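Local coordinates for protein galactan 1,3-beta-galactosidase (Phanerochaete chrysosporium, PDB 7BYS) that probably releases galactose from the ends of beta-1,3-galactan chains, acting as an exo-beta-1,3-galactanase of glycoside hydrolase family 43, at residues Q18-Q26 against E81-Q89; Y124-G132 against Y171-S179. All coordinates share one frame; numbering follows the deposited sequence. Where two conformers were deposited one is given.

Interaction 1: residues Q18-Q26 against E81-Q89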
ATOM      1  N   GLN A  18       8.184  -4.740   8.053  1.00 10.17           N
ATOM      2  CA  GLN A  18       7.039  -5.614   8.299  1.00  8.19           C
ATOM      3  C   GLN A  18       5.966  -4.804   9.019  1.00 10.35           C
ATOM      4  O   GLN A  18       5.830  -4.884  10.242  1.00 10.73           O
ATOM      5  CB  GLN A  18       7.463  -6.822   9.115  1.00 11.90           C
ATOM      6  CG  GLN A  18       8.367  -7.771   8.331  1.00 11.18           C
ATOM      7  CD  GLN A  18       7.618  -8.525   7.261  1.00 12.11           C
ATOM      8  OE1 GLN A  18       6.390  -8.514   7.225  1.00 12.71           O
ATOM      9  NE2 GLN A  18       8.356  -9.180   6.370  1.00 15.16           N
ATOM     10  N   ALA A  19       5.209  -4.024   8.255  1.00  9.27           N
ATOM     11  CA  ALA A  19       4.189  -3.137   8.811  1.00  9.02           C
ATOM     12  C   ALA A  19       3.029  -3.022   7.817  1.00  8.12           C
ATOM     13  O   ALA A  19       2.683  -1.954   7.313  1.00  8.75           O
ATOM     14  CB  ALA A  19       4.803  -1.788   9.179  1.00  9.80           C
ATOM     15  N   HIS A  20       2.429  -4.162   7.486  1.00  8.48           N
ATOM     16  CA  HIS A  20       1.306  -4.198   6.556  1.00  7.93           C
ATOM     17  C   HIS A  20       0.035  -3.701   7.237  1.00  8.89           C
ATOM     18  O   HIS A  20      -0.096  -3.750   8.460  1.00  9.09           O
ATOM     19  CB  HIS A  20       1.167  -5.626   6.034  1.00  9.39           C
ATOM     20  CG  HIS A  20       2.484  -6.236   5.644  1.00  9.96           C
ATOM     21  ND1 HIS A  20       3.039  -6.063   4.395  1.00 11.56           N
ATOM     22  CD2 HIS A  20       3.372  -6.976   6.353  1.00  9.68           C
ATOM     23  CE1 HIS A  20       4.205  -6.683   4.341  1.00  8.59           C
ATOM     24  NE2 HIS A  20       4.429  -7.256   5.513  1.00 10.09           N
ATOM     25  N   GLY A  21      -0.901  -3.201   6.439  1.00  7.00           N
ATOM     26  CA  GLY A  21      -2.100  -2.625   7.035  1.00  8.03           C
ATOM     27  C   GLY A  21      -1.804  -1.366   7.833  1.00  8.49           C
ATOM     28  O   GLY A  21      -2.356  -1.187   8.935  1.00  9.80           O
ATOM     29  N   ALA A  22      -0.978  -0.474   7.275  1.00  6.80           N
ATOM     30  CA  ALA A  22      -0.351   0.642   7.988  1.00  8.03           C
ATOM     31  C   ALA A  22      -1.329   1.464   8.814  1.00  8.77           C
ATOM     32  O   ALA A  22      -2.429   1.797   8.364  1.00  9.08           O
ATOM     33  CB  ALA A  22       0.271   1.590   6.962  1.00  9.77           C
ATOM     34  N   GLY A  23      -0.874   1.855   9.998  1.00  8.00           N
ATOM     35  CA  GLY A  23      -1.432   2.975  10.731  1.00  8.61           C
ATOM     36  C   GLY A  23      -0.316   3.945  11.066  1.00  9.38           C
ATOM     37  O   GLY A  23       0.742   3.535  11.566  1.00 10.13           O
ATOM     38  N   ILE A  24      -0.504   5.232  10.771  1.00  9.04           N
ATOM     39  CA  ILE A  24       0.508   6.254  11.025  1.00  7.98           C
ATOM     40  C   ILE A  24       0.059   7.123  12.191  1.00  7.36           C
ATOM     41  O   ILE A  24      -1.129   7.439  12.325  1.00  9.64           O
ATOM     42  CB  ILE A  24       0.783   7.120   9.779  1.00  8.13           C
ATOM     43  CG1 ILE A  24       1.084   6.238   8.567  1.00  9.11           C
ATOM     44  CG2 ILE A  24       1.945   8.076  10.051  1.00 10.47           C
ATOM     45  CD1 ILE A  24       2.389   5.441   8.661  1.00 10.30           C
ATOM     46  N   LEU A  25       1.018   7.515  13.028  1.00  9.56           N
ATOM     47  CA  LEU A  25       0.806   8.431  14.143  1.00 11.06           C
ATOM     48  C   LEU A  25       1.920   9.462  14.105  1.00 11.84           C
ATOM     49  O   LEU A  25       3.083   9.120  13.888  1.00 10.80           O
ATOM     50  CB  LEU A  25       0.871   7.664  15.486  1.00 11.83           C
ATOM     51  CG  LEU A  25       1.053   8.460  16.790  1.00 11.45           C
ATOM     52  CD1 LEU A  25      -0.218   9.181  17.197  1.00 13.30           C
ATOM     53  CD2 LEU A  25       1.528   7.541  17.912  1.00 13.87           C
ATOM     54  N   GLN A  26       1.574  10.729  14.311  1.00 13.07           N
ATOM     55  CA  GLN A  26       2.579  11.775  14.419  1.00 11.51           C
ATOM     56  C   GLN A  26       2.583  12.306  15.844  1.00 11.10           C
ATOM     57  O   GLN A  26       1.530  12.672  16.376  1.00 13.73           O
ATOM     58  CB  GLN A  26       2.331  12.913  13.424  1.00 13.95           C
ATOM     59  CG  GLN A  26       3.467  13.931  13.399  1.00 14.64           C
ATOM     60  CD  GLN A  26       3.189  15.137  12.509  1.00 18.75           C
ATOM     61  OE1 GLN A  26       2.252  15.141  11.714  1.00 24.36           O
ATOM     62  NE2 GLN A  26       4.011  16.165  12.646  1.00 26.32           N
ATOM     63  N   GLU A  81      -5.314  -7.216  12.619  1.00  8.93           N
ATOM     64  CA  GLU A  81      -5.114  -6.550  11.341  1.00  8.99           C
ATOM     65  C   GLU A  81      -5.353  -5.055  11.452  1.00  8.33           C
ATOM     66  O   GLU A  81      -6.138  -4.590  12.285  1.00  8.70           O
ATOM     67  CB  GLU A  81      -6.020  -7.130  10.241  1.00 10.21           C
ATOM     68  CG  GLU A  81      -5.524  -8.502   9.745  1.00 11.31           C
ATOM     69  CD  GLU A  81      -6.460  -9.178   8.762  1.00 15.83           C
ATOM     70  OE1 GLU A  81      -7.538  -8.632   8.465  1.00 14.13           O
ATOM     71  OE2 GLU A  81      -6.115 -10.278   8.282  1.00 15.71           O
ATOM     72  N   ARG A  82      -4.678  -4.319  10.576  1.00  7.77           N
ATOM     73  CA  ARG A  82      -4.906  -2.896  10.366  1.00  7.80           C
ATOM     74  C   ARG A  82      -4.865  -2.067  11.660  1.00  8.07           C
ATOM     75  O   ARG A  82      -5.802  -1.344  11.968  1.00  9.68           O
ATOM     76  CB  ARG A  82      -6.195  -2.653   9.592  1.00  6.96           C
ATOM     77  CG  ARG A  82      -6.141  -3.258   8.184  1.00  7.04           C
ATOM     78  CD  ARG A  82      -7.447  -3.088   7.410  1.00  8.39           C
ATOM     79  NE  ARG A  82      -7.355  -3.739   6.097  1.00  8.79           N
ATOM     80  CZ  ARG A  82      -6.741  -3.226   5.034  1.00  7.70           C
ATOM     81  NH1 ARG A  82      -6.186  -2.022   5.074  1.00  9.40           N
ATOM     82  NH2 ARG A  82      -6.713  -3.922   3.904  1.00 10.61           N
ATOM     83  N   PRO A  83      -3.773  -2.159  12.426  1.00  7.73           N
ATOM     84  CA  PRO A  83      -3.675  -1.355  13.647  1.00  6.45           C
ATOM     85  C   PRO A  83      -3.692   0.135  13.327  1.00  8.53           C
ATOM     86  O   PRO A  83      -3.234   0.575  12.273  1.00  8.61           O
ATOM     87  CB  PRO A  83      -2.320  -1.769  14.227  1.00  8.59           C
ATOM     88  CG  PRO A  83      -1.501  -2.123  12.998  1.00  8.09           C
ATOM     89  CD  PRO A  83      -2.489  -2.807  12.087  1.00  8.23           C
ATOM     90  N   LYS A  84      -4.233   0.911  14.261  1.00  8.27           N
ATOM     91  CA  LYS A  84      -4.319   2.365  14.154  1.00  7.09           C
ATOM     92  C   LYS A  84      -4.097   2.895  15.564  1.00  7.47           C
ATOM     93  O   LYS A  84      -4.548   2.272  16.526  1.00  8.83           O
ATOM     94  CB  LYS A  84      -5.727   2.795  13.664  1.00  7.56           C
ATOM     95  CG  LYS A  84      -6.167   2.177  12.324  1.00  7.88           C
ATOM     96  CD  LYS A  84      -5.437   2.780  11.134  1.00  8.27           C
ATOM     97  CE  LYS A  84      -5.656   1.916   9.892  1.00  9.55           C
ATOM     98  NZ  LYS A  84      -4.608   0.833   9.740  1.00  8.43           N
ATOM     99  N   VAL A  85      -3.367   4.000  15.704  1.00  8.21           N
ATOM    100  CA  VAL A  85      -3.058   4.557  17.021  1.00  8.06           C
ATOM    101  C   VAL A  85      -3.313   6.058  17.007  1.00  8.72           C
ATOM    102  O   VAL A  85      -2.861   6.765  16.096  1.00  8.31           O
ATOM    103  CB  VAL A  85      -1.604   4.278  17.450  1.00  8.26           C
ATOM    104  CG1 VAL A  85      -1.346   4.861  18.844  1.00  8.81           C
ATOM    105  CG2 VAL A  85      -1.305   2.784  17.454  1.00  9.51           C
ATOM    106  N   ILE A  86      -4.049   6.532  18.010  1.00  8.52           N
ATOM    107  CA  ILE A  86      -4.254   7.960  18.223  1.00  9.61           C
ATOM    108  C   ILE A  86      -3.939   8.311  19.674  1.00  8.98           C
ATOM    109  O   ILE A  86      -4.040   7.472  20.575  1.00 10.04           O
ATOM    110  CB  ILE A  86      -5.673   8.432  17.829  1.00  9.94           C
ATOM    111  CG1 ILE A  86      -6.743   7.660  18.595  1.00 10.23           C
ATOM    112  CG2 ILE A  86      -5.886   8.327  16.314  1.00 10.91           C
ATOM    113  CD1 ILE A  86      -8.147   8.177  18.323  1.00 12.21           C
ATOM    114  N   PHE A  87      -3.560   9.567  19.902  1.00  9.74           N
ATOM    115  CA  PHE A  87      -3.210  10.036  21.239  1.00  9.22           C
ATOM    116  C   PHE A  87      -4.410  10.713  21.882  1.00  8.95           C
ATOM    117  O   PHE A  87      -5.023  11.608  21.287  1.00 10.43           O
ATOM    118  CB  PHE A  87      -2.036  11.011  21.182  1.00 11.13           C
ATOM    119  CG  PHE A  87      -1.612  11.536  22.531  1.00 10.40           C
ATOM    120  CD1 PHE A  87      -1.011  10.698  23.463  1.00 11.91           C
ATOM    121  CD2 PHE A  87      -1.815  12.866  22.863  1.00 12.73           C
ATOM    122  CE1 PHE A  87      -0.609  11.189  24.707  1.00 11.08           C
ATOM    123  CE2 PHE A  87      -1.418  13.358  24.103  1.00 15.01           C
ATOM    124  CZ  PHE A  87      -0.812  12.520  25.013  1.00 12.74           C
ATOM    125  N   ASN A  88      -4.731  10.281  23.093  1.00 10.07           N
ATOM    126  CA  ASN A  88      -5.805  10.867  23.884  1.00 10.71           C
ATOM    127  C   ASN A  88      -5.209  11.908  24.833  1.00 11.56           C
ATOM    128  O   ASN A  88      -4.493  11.560  25.782  1.00 11.70           O
ATOM    129  CB  ASN A  88      -6.537   9.781  24.658  1.00 10.13           C
ATOM    130  CG  ASN A  88      -7.780  10.305  25.338  1.00 12.23           C
ATOM    131  OD1 ASN A  88      -7.691  11.017  26.333  1.00 14.00           O
ATOM    132  ND2 ASN A  88      -8.941   9.979  24.795  1.00 11.10           N
ATOM    133  N   GLN A  89      -5.492  13.181  24.556  1.00 12.32           N
ATOM    134  CA  GLN A  89      -4.949  14.277  25.358  1.00 13.39           C
ATOM    135  C   GLN A  89      -5.515  14.288  26.772  1.00 16.56           C
ATOM    136  O   GLN A  89      -4.788  14.567  27.732  1.00 16.55           O
ATOM    137  CB  GLN A  89      -5.217  15.613  24.666  1.00 16.80           C
ATOM    138  CG  GLN A  89      -4.380  15.802  23.412  1.00 20.55           C
ATOM    139  CD  GLN A  89      -4.436  17.213  22.845  1.00 35.96           C
ATOM    140  OE1 GLN A  89      -3.887  17.480  21.774  1.00 39.08           O
ATOM    141  NE2 GLN A  89      -5.096  18.118  23.556  1.00 32.43           N
TER
HETATM  142  O   HOH W   1      -3.021   5.201  12.960  1.00 10.23           O
HETATM  143  O   HOH W   2      -3.094   8.434  13.967  1.00 21.53           O
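Gly21 to Leu25 lie beside Arg82 to Val85 where the innermost strands of two successive blades of the five-bladed GH43 beta-propeller come together. Strands 22-26 and 81-88 run parallel, 7° apart, with their axes 5.5 Å apart at closest approach. No direct backbone hydrogen bond joins them. Each strand instead pairs with the next one of its own blade, as Gly23 does with Phe34 and Lys84 with Trp97.

The direct hydrogen bond between the two segments comes from the amine of Lys84. Its chain bends at chi2 (-73°) and again at chi4 (-90°), which turns NZ back over the backbone. NZ donates to Ala22 O across the gap at 2.8 Å and to Pro83 O of its own strand at 2.9 Å. It approaches both carbonyls from above their planes. A weak bond to Arg82 O adds to the grip. A methionine here would probably leave the carbonyls of Ala22 and Pro83 without this donor, and the two strands without their direct hydrogen bond.

Weaker CA-H...O contacts run beside it. Arg82 CA meets Gly21 O at 3.4 Å, and Gly23 CA meets Pro83 O. The closeness is consistent with a glycine at 23, because a CB on this backbone would collide with Pro83 O.

Apolar packing follows further along. Leu25 reaches over with both methyls: CD2 lies 4.0 Å from Val85 CG1, and CD1 rests near Val85 O. Tyr122 and Phe34 also pack on Val85.

Arg82 and Glu81 belong to the galactose site seen in another structure of this protein. Arg82 has its main polar partner in Asn243.

Two waters bridge the strands. One donates to Ile24 O and accepts from Val85 N; the other donates to both Ile24 O and Val85 O, at 2.7 Å each.

Interaction 2: residues Y124-G132 against Y171-S179. With NAG (2-acetamido-2-deoxy-beta-D-glucopyranose), chain D.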
ATOM      1  N   TYR A 124      -3.180  -4.951  26.029  1.00 14.76           N
ATOM      2  CA  TYR A 124      -4.448  -5.303  25.412  1.00 13.60           C
ATOM      3  C   TYR A 124      -5.562  -5.255  26.446  1.00 16.24           C
ATOM      4  O   TYR A 124      -5.416  -5.766  27.561  1.00 16.85           O
ATOM      5  CB  TYR A 124      -4.300  -6.711  24.841  1.00 13.73           C
ATOM      6  CG  TYR A 124      -5.535  -7.403  24.316  1.00 13.33           C
ATOM      7  CD1 TYR A 124      -6.280  -6.871  23.269  1.00 13.62           C
ATOM      8  CD2 TYR A 124      -5.910  -8.638  24.821  1.00 15.95           C
ATOM      9  CE1 TYR A 124      -7.388  -7.538  22.768  1.00 12.92           C
ATOM     10  CE2 TYR A 124      -7.009  -9.307  24.339  1.00 17.33           C
ATOM     11  CZ  TYR A 124      -7.739  -8.761  23.302  1.00 13.14           C
ATOM     12  OH  TYR A 124      -8.827  -9.456  22.838  1.00 16.36           O
ATOM     13  N   LYS A 125      -6.682  -4.645  26.068  1.00 13.73           N
ATOM     14  CA  LYS A 125      -7.828  -4.458  26.944  1.00 15.97           C
ATOM     15  C   LYS A 125      -8.989  -5.378  26.610  1.00 17.83           C
ATOM     16  O   LYS A 125      -9.982  -5.390  27.347  1.00 17.09           O
ATOM     17  CB  LYS A 125      -8.326  -3.008  26.871  1.00 15.76           C
ATOM     18  CG  LYS A 125      -7.300  -1.962  27.279  1.00 20.38           C
ATOM     19  CD  LYS A 125      -6.864  -2.142  28.727  1.00 27.20           C
ATOM     20  CE  LYS A 125      -6.849  -0.812  29.469  1.00 35.34           C
ATOM     21  NZ  LYS A 125      -8.140  -0.068  29.331  1.00 35.14           N
ATOM     22  N   GLY A 126      -8.899  -6.139  25.524  1.00 13.93           N
ATOM     23  CA  GLY A 126     -10.010  -6.971  25.116  1.00 14.96           C
ATOM     24  C   GLY A 126     -10.573  -6.638  23.749  1.00 12.26           C
ATOM     25  O   GLY A 126     -10.325  -5.559  23.188  1.00 12.79           O
ATOM     26  N   SER A 127     -11.339  -7.576  23.204  1.00 13.31           N
ATOM     27  CA  SER A 127     -11.991  -7.409  21.915  1.00 13.70           C
ATOM     28  C   SER A 127     -13.507  -7.430  22.068  1.00 15.23           C
ATOM     29  O   SER A 127     -14.045  -8.061  22.989  1.00 16.91           O
ATOM     30  CB  SER A 127     -11.547  -8.502  20.941  1.00 13.18           C
ATOM     31  OG  SER A 127     -10.137  -8.474  20.775  1.00 14.21           O
ATOM     32  N   PHE A 128     -14.199  -6.752  21.151  1.00 13.81           N
ATOM     33  CA  PHE A 128     -15.652  -6.661  21.229  1.00 13.32           C
ATOM     34  C   PHE A 128     -16.238  -6.282  19.871  1.00 13.57           C
ATOM     35  O   PHE A 128     -15.524  -5.862  18.955  1.00 12.23           O
ATOM     36  CB  PHE A 128     -16.087  -5.669  22.318  1.00 12.26           C
ATOM     37  CG  PHE A 128     -15.573  -4.263  22.102  1.00 14.43           C
ATOM     38  CD1 PHE A 128     -14.324  -3.875  22.569  1.00 14.84           C
ATOM     39  CD2 PHE A 128     -16.340  -3.337  21.429  1.00 14.60           C
ATOM     40  CE1 PHE A 128     -13.864  -2.584  22.367  1.00 17.78           C
ATOM     41  CE2 PHE A 128     -15.881  -2.046  21.222  1.00 15.78           C
ATOM     42  CZ  PHE A 128     -14.643  -1.677  21.694  1.00 15.20           C
ATOM     43  N   LYS A 129     -17.564  -6.473  19.744  1.00 14.35           N
ATOM     44  CA  LYS A 129     -18.308  -6.014  18.574  1.00 14.38           C
ATOM     45  C   LYS A 129     -18.849  -4.618  18.838  1.00 14.67           C
ATOM     46  O   LYS A 129     -19.612  -4.434  19.802  1.00 17.25           O
ATOM     47  CB  LYS A 129     -19.474  -6.942  18.288  1.00 14.72           C
ATOM     48  CG  LYS A 129     -19.091  -8.279  17.669  1.00 17.06           C
ATOM     49  CD  LYS A 129     -20.343  -9.015  17.201  1.00 22.93           C
ATOM     50  CE  LYS A 129     -20.013 -10.262  16.405  1.00 29.08           C
ATOM     51  NZ  LYS A 129     -19.411  -9.934  15.092  1.00 22.53           N
ATOM     52  N   PRO A 130     -18.514  -3.622  18.014  1.00 13.97           N
ATOM     53  CA  PRO A 130     -18.991  -2.251  18.258  1.00 16.14           C
ATOM     54  C   PRO A 130     -20.502  -2.137  18.091  1.00 15.24           C
ATOM     55  O   PRO A 130     -21.061  -2.492  17.047  1.00 15.26           O
ATOM     56  CB  PRO A 130     -18.249  -1.421  17.205  1.00 17.06           C
ATOM     57  CG  PRO A 130     -17.869  -2.393  16.153  1.00 18.88           C
ATOM     58  CD  PRO A 130     -17.626  -3.705  16.845  1.00 14.40           C
ATOM     59  N   LEU A 131     -21.156  -1.621  19.133  1.00 13.57           N
ATOM     60  CA  LEU A 131     -22.620  -1.591  19.237  1.00 14.29           C
ATOM     61  C   LEU A 131     -23.247  -2.956  18.973  1.00 16.85           C
ATOM     62  O   LEU A 131     -24.411  -3.048  18.564  1.00 18.72           O
ATOM     63  CB  LEU A 131     -23.243  -0.497  18.364  1.00 17.80           C
ATOM     64  CG  LEU A 131     -22.608   0.886  18.562  1.00 16.63           C
ATOM     65  CD1 LEU A 131     -23.132   1.848  17.539  1.00 22.74           C
ATOM     66  CD2 LEU A 131     -22.851   1.419  19.975  1.00 23.92           C
ATOM     67  N   GLY A 132     -22.481  -4.023  19.191  1.00 16.20           N
ATOM     68  CA  GLY A 132     -22.957  -5.371  18.994  1.00 15.81           C
ATOM     69  C   GLY A 132     -22.955  -5.862  17.561  1.00 19.38           C
ATOM     70  O   GLY A 132     -23.383  -6.994  17.320  1.00 20.99           O
ATOM     71  N   TYR A 171     -11.626   7.118  24.044  1.00 10.09           N
ATOM     72  CA  TYR A 171     -11.295   6.306  22.865  1.00  9.44           C
ATOM     73  C   TYR A 171     -11.332   4.803  23.174  1.00 11.21           C
ATOM     74  O   TYR A 171     -10.615   4.012  22.553  1.00 11.72           O
ATOM     75  CB  TYR A 171      -9.944   6.681  22.233  1.00  9.67           C
ATOM     76  CG  TYR A 171      -9.711   8.132  21.859  1.00  8.46           C
ATOM     77  CD1 TYR A 171     -10.759   9.017  21.617  1.00 10.10           C
ATOM     78  CD2 TYR A 171      -8.407   8.605  21.708  1.00  7.98           C
ATOM     79  CE1 TYR A 171     -10.505  10.345  21.242  1.00 11.07           C
ATOM     80  CE2 TYR A 171      -8.146   9.920  21.331  1.00 10.10           C
ATOM     81  CZ  TYR A 171      -9.195  10.790  21.103  1.00  9.33           C
ATOM     82  OH  TYR A 171      -8.938  12.092  20.716  1.00 11.52           O
ATOM     83  N   TYR A 172     -12.148   4.380  24.139  1.00 10.98           N
ATOM     84  CA  TYR A 172     -12.182   2.978  24.554  1.00 10.38           C
ATOM     85  C   TYR A 172     -13.350   2.208  23.963  1.00 13.68           C
ATOM     86  O   TYR A 172     -13.320   0.971  23.965  1.00 14.75           O
ATOM     87  CB  TYR A 172     -12.302   2.851  26.081  1.00 14.72           C
ATOM     88  CG  TYR A 172     -11.087   3.250  26.884  1.00 12.71           C
ATOM     89  CD1 TYR A 172      -9.871   3.565  26.278  1.00 13.10           C
ATOM     90  CD2 TYR A 172     -11.162   3.300  28.271  1.00 16.29           C
ATOM     91  CE1 TYR A 172      -8.763   3.927  27.043  1.00 16.66           C
ATOM     92  CE2 TYR A 172     -10.076   3.665  29.040  1.00 18.12           C
ATOM     93  CZ  TYR A 172      -8.877   3.971  28.430  1.00 18.68           C
ATOM     94  OH  TYR A 172      -7.800   4.334  29.220  1.00 18.86           O
ATOM     95  N   ASN A 173     -14.372   2.901  23.474  1.00 13.29           N
ATOM     96  CA  ASN A 173     -15.612   2.248  23.095  1.00 14.05           C
ATOM     97  C   ASN A 173     -16.347   3.148  22.111  1.00 11.69           C
ATOM     98  O   ASN A 173     -16.118   4.359  22.054  1.00 12.45           O
ATOM     99  CB  ASN A 173     -16.448   1.955  24.348  1.00 15.33           C
ATOM    100  CG  ASN A 173     -17.697   1.166  24.054  1.00 21.37           C
ATOM    101  OD1 ASN A 173     -17.749   0.376  23.108  1.00 18.95           O
ATOM    102  ND2 ASN A 173     -18.726   1.383  24.873  1.00 28.93           N
ATOM    103  N   VAL A 174     -17.243   2.538  21.339  1.00 13.71           N
ATOM    104  CA  VAL A 174     -18.072   3.258  20.380  1.00 15.43           C
ATOM    105  C   VAL A 174     -19.355   3.692  21.079  1.00 15.80           C
ATOM    106  O   VAL A 174     -20.027   2.868  21.712  1.00 24.20           O
ATOM    107  CB  VAL A 174     -18.382   2.361  19.172  1.00 21.09           C
ATOM    108  CG1 VAL A 174     -19.396   3.027  18.278  1.00 25.65           C
ATOM    109  CG2 VAL A 174     -17.104   2.011  18.416  1.00 23.30           C
ATOM    110  N   THR A 175     -19.696   4.979  20.969  1.00 12.71           N
ATOM    111  CA  THR A 175     -20.842   5.561  21.669  1.00 17.42           C
ATOM    112  C   THR A 175     -22.078   5.753  20.790  1.00 21.61           C
ATOM    113  O   THR A 175     -23.198   5.493  21.247  1.00 22.49           O
ATOM    114  CB  THR A 175     -20.451   6.891  22.338  1.00 18.96           C
ATOM    115  OG1 THR A 175     -21.565   7.405  23.083  1.00 30.83           O
ATOM    116  CG2 THR A 175     -20.019   7.937  21.331  1.00 21.88           C
ATOM    117  N   ALA A 176     -21.917   6.195  19.543  1.00 17.76           N
ATOM    118  CA  ALA A 176     -23.055   6.511  18.693  1.00 15.95           C
ATOM    119  C   ALA A 176     -22.673   6.240  17.248  1.00 18.31           C
ATOM    120  O   ALA A 176     -21.544   6.519  16.840  1.00 13.62           O
ATOM    121  CB  ALA A 176     -23.454   7.988  18.816  1.00 17.76           C
ATOM    122  N   GLN A 177     -23.621   5.713  16.479  1.00 15.02           N
ATOM    123  CA  GLN A 177     -23.462   5.656  15.034  1.00 13.04           C
ATOM    124  C   GLN A 177     -23.610   7.051  14.453  1.00 14.16           C
ATOM    125  O   GLN A 177     -24.446   7.847  14.892  1.00 14.83           O
ATOM    126  CB  GLN A 177     -24.527   4.764  14.413  1.00 14.93           C
ATOM    127  CG  GLN A 177     -24.202   4.326  12.990  0.56 12.48           C
ATOM    128  CD  GLN A 177     -25.041   3.142  12.543  0.56 19.58           C
ATOM    129  OE1 GLN A 177     -24.825   2.016  12.987  0.56 20.73           O
ATOM    130  NE2 GLN A 177     -26.011   3.397  11.674  0.56 17.41           N
ATOM    131  N   VAL A 178     -22.792   7.352  13.455  1.00 11.62           N
ATOM    132  CA  VAL A 178     -22.785   8.655  12.823  1.00 11.23           C
ATOM    133  C   VAL A 178     -23.230   8.575  11.367  1.00 13.10           C
ATOM    134  O   VAL A 178     -23.966   9.445  10.887  1.00 15.04           O
ATOM    135  CB  VAL A 178     -21.383   9.293  12.956  1.00 13.01           C
ATOM    136  CG1 VAL A 178     -21.301  10.586  12.204  1.00 14.78           C
ATOM    137  CG2 VAL A 178     -21.058   9.506  14.426  1.00 13.56           C
ATOM    138  N   SER A 179     -22.797   7.536  10.653  1.00 11.69           N
ATOM    139  CA  SER A 179     -23.108   7.372   9.242  1.00 14.11           C
ATOM    140  C   SER A 179     -23.158   5.885   8.924  1.00 13.70           C
ATOM    141  O   SER A 179     -22.394   5.092   9.481  1.00 11.57           O
ATOM    142  CB  SER A 179     -22.024   8.027   8.374  1.00 14.16           C
ATOM    143  OG  SER A 179     -22.220   7.716   7.004  1.00 20.39           O
TER
HETATM  144  C1  NAG D 501     -19.998   0.723  24.732  1.00 30.35           C
HETATM  145  C2  NAG D 501     -20.412  -0.044  25.985  1.00 36.58           C
HETATM  146  C3  NAG D 501     -21.748  -0.689  25.842  1.00 33.82           C
HETATM  147  C4  NAG D 501     -22.792   0.282  25.370  1.00 35.77           C
HETATM  148  C5  NAG D 501     -22.325   0.968  24.083  1.00 34.98           C
HETATM  149  C6  NAG D 501     -23.363   1.918  23.562  1.00 33.68           C
HETATM  150  C7  NAG D 501     -18.916  -2.123  25.408  1.00 41.35           C
HETATM  151  C8  NAG D 501     -17.809  -3.078  25.869  1.00 40.59           C
HETATM  152  N2  NAG D 501     -19.344  -1.051  26.317  1.00 37.49           N
HETATM  153  O3  NAG D 501     -22.153  -1.246  27.124  1.00 40.68           O
HETATM  154  O4  NAG D 501     -24.023  -0.408  25.138  1.00 37.73           O
HETATM  155  O5  NAG D 501     -21.072   1.695  24.336  1.00 28.38           O
HETATM  156  O6  NAG D 501     -23.272   3.136  24.252  1.00 34.78           O
HETATM  157  O7  NAG D 501     -19.407  -2.275  24.333  1.00 41.49           O
HETATM  158  O   HOH W   3     -19.749  -0.699  21.382  1.00 22.58           O
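From Lys125 to Leu131 and from Tyr172 to Gln177 the two segments run in nearly the same direction, 12° apart. They start well separated and close in: CA to CA is 8.9 Å for Lys125 and Tyr172 but 6.0 Å for Pro130 and Val174. No direct hydrogen bond crosses.

At the wide end, Lys125 NZ sits over one face of the Tyr172 ring, 4.4 Å from its centroid, in a cation-pi contact. The ring hydroxyl bonds Glu93. Next, the Phe128 ring takes the crowded position between its backbone N and carbonyl carbon (chi1 59°). This brings CE2 to 3.6 Å from Asn173 OD1 and CZ close to Tyr172 O. Ring and amide planes are 80° apart.

At the narrow end Val174 spreads its two methyls. CG2 meets Pro130 CB at 3.8 Å, and CG1 meets Leu131 CG at 3.9 Å.

Asn173 ND2 carries an N-linked N-acetylglucosamine. Leu131 CD2 packs against C6 of the sugar at 3.7 Å. A water accepts from Leu131 N and donates to Asn173 OD1, with a weak bond to O7 of the sugar.

The contact joins the outermost strand of one propeller blade, 123-128, and the loop after it to the start of the next blade's outermost strand, 174-181, and the loop before it. Phe128 rests on Val110 and Val112 of strand 109-115. Pro130 and Val174 both lean on Leu152 of strand 150-156, and Val174 also touches strand 161-167.

Overall arrangement
Both interactions are seams between neighbouring propeller blades. The sheet that begins with strand 79-88 and ends with strand 123-128 takes part in each: its inner edge in interaction 1, its outer edge in interaction 2. Their centres are about 17 Å apart. They meet at Tyr171, whose CD2 lies 3.4 Å from Ile86 CD1 and 3.4 Å from Asn88 ND2. Interaction 1 reaches the galactose site, which holds no sugar in this structure: the Arg82 side chain is about 3 Å from that of Gln242 and about 4 Å from that of Asp137. Interaction 2 is peripheral and glycosylated; the side chains of Pro130 and Asp137 are about 11 Å apart.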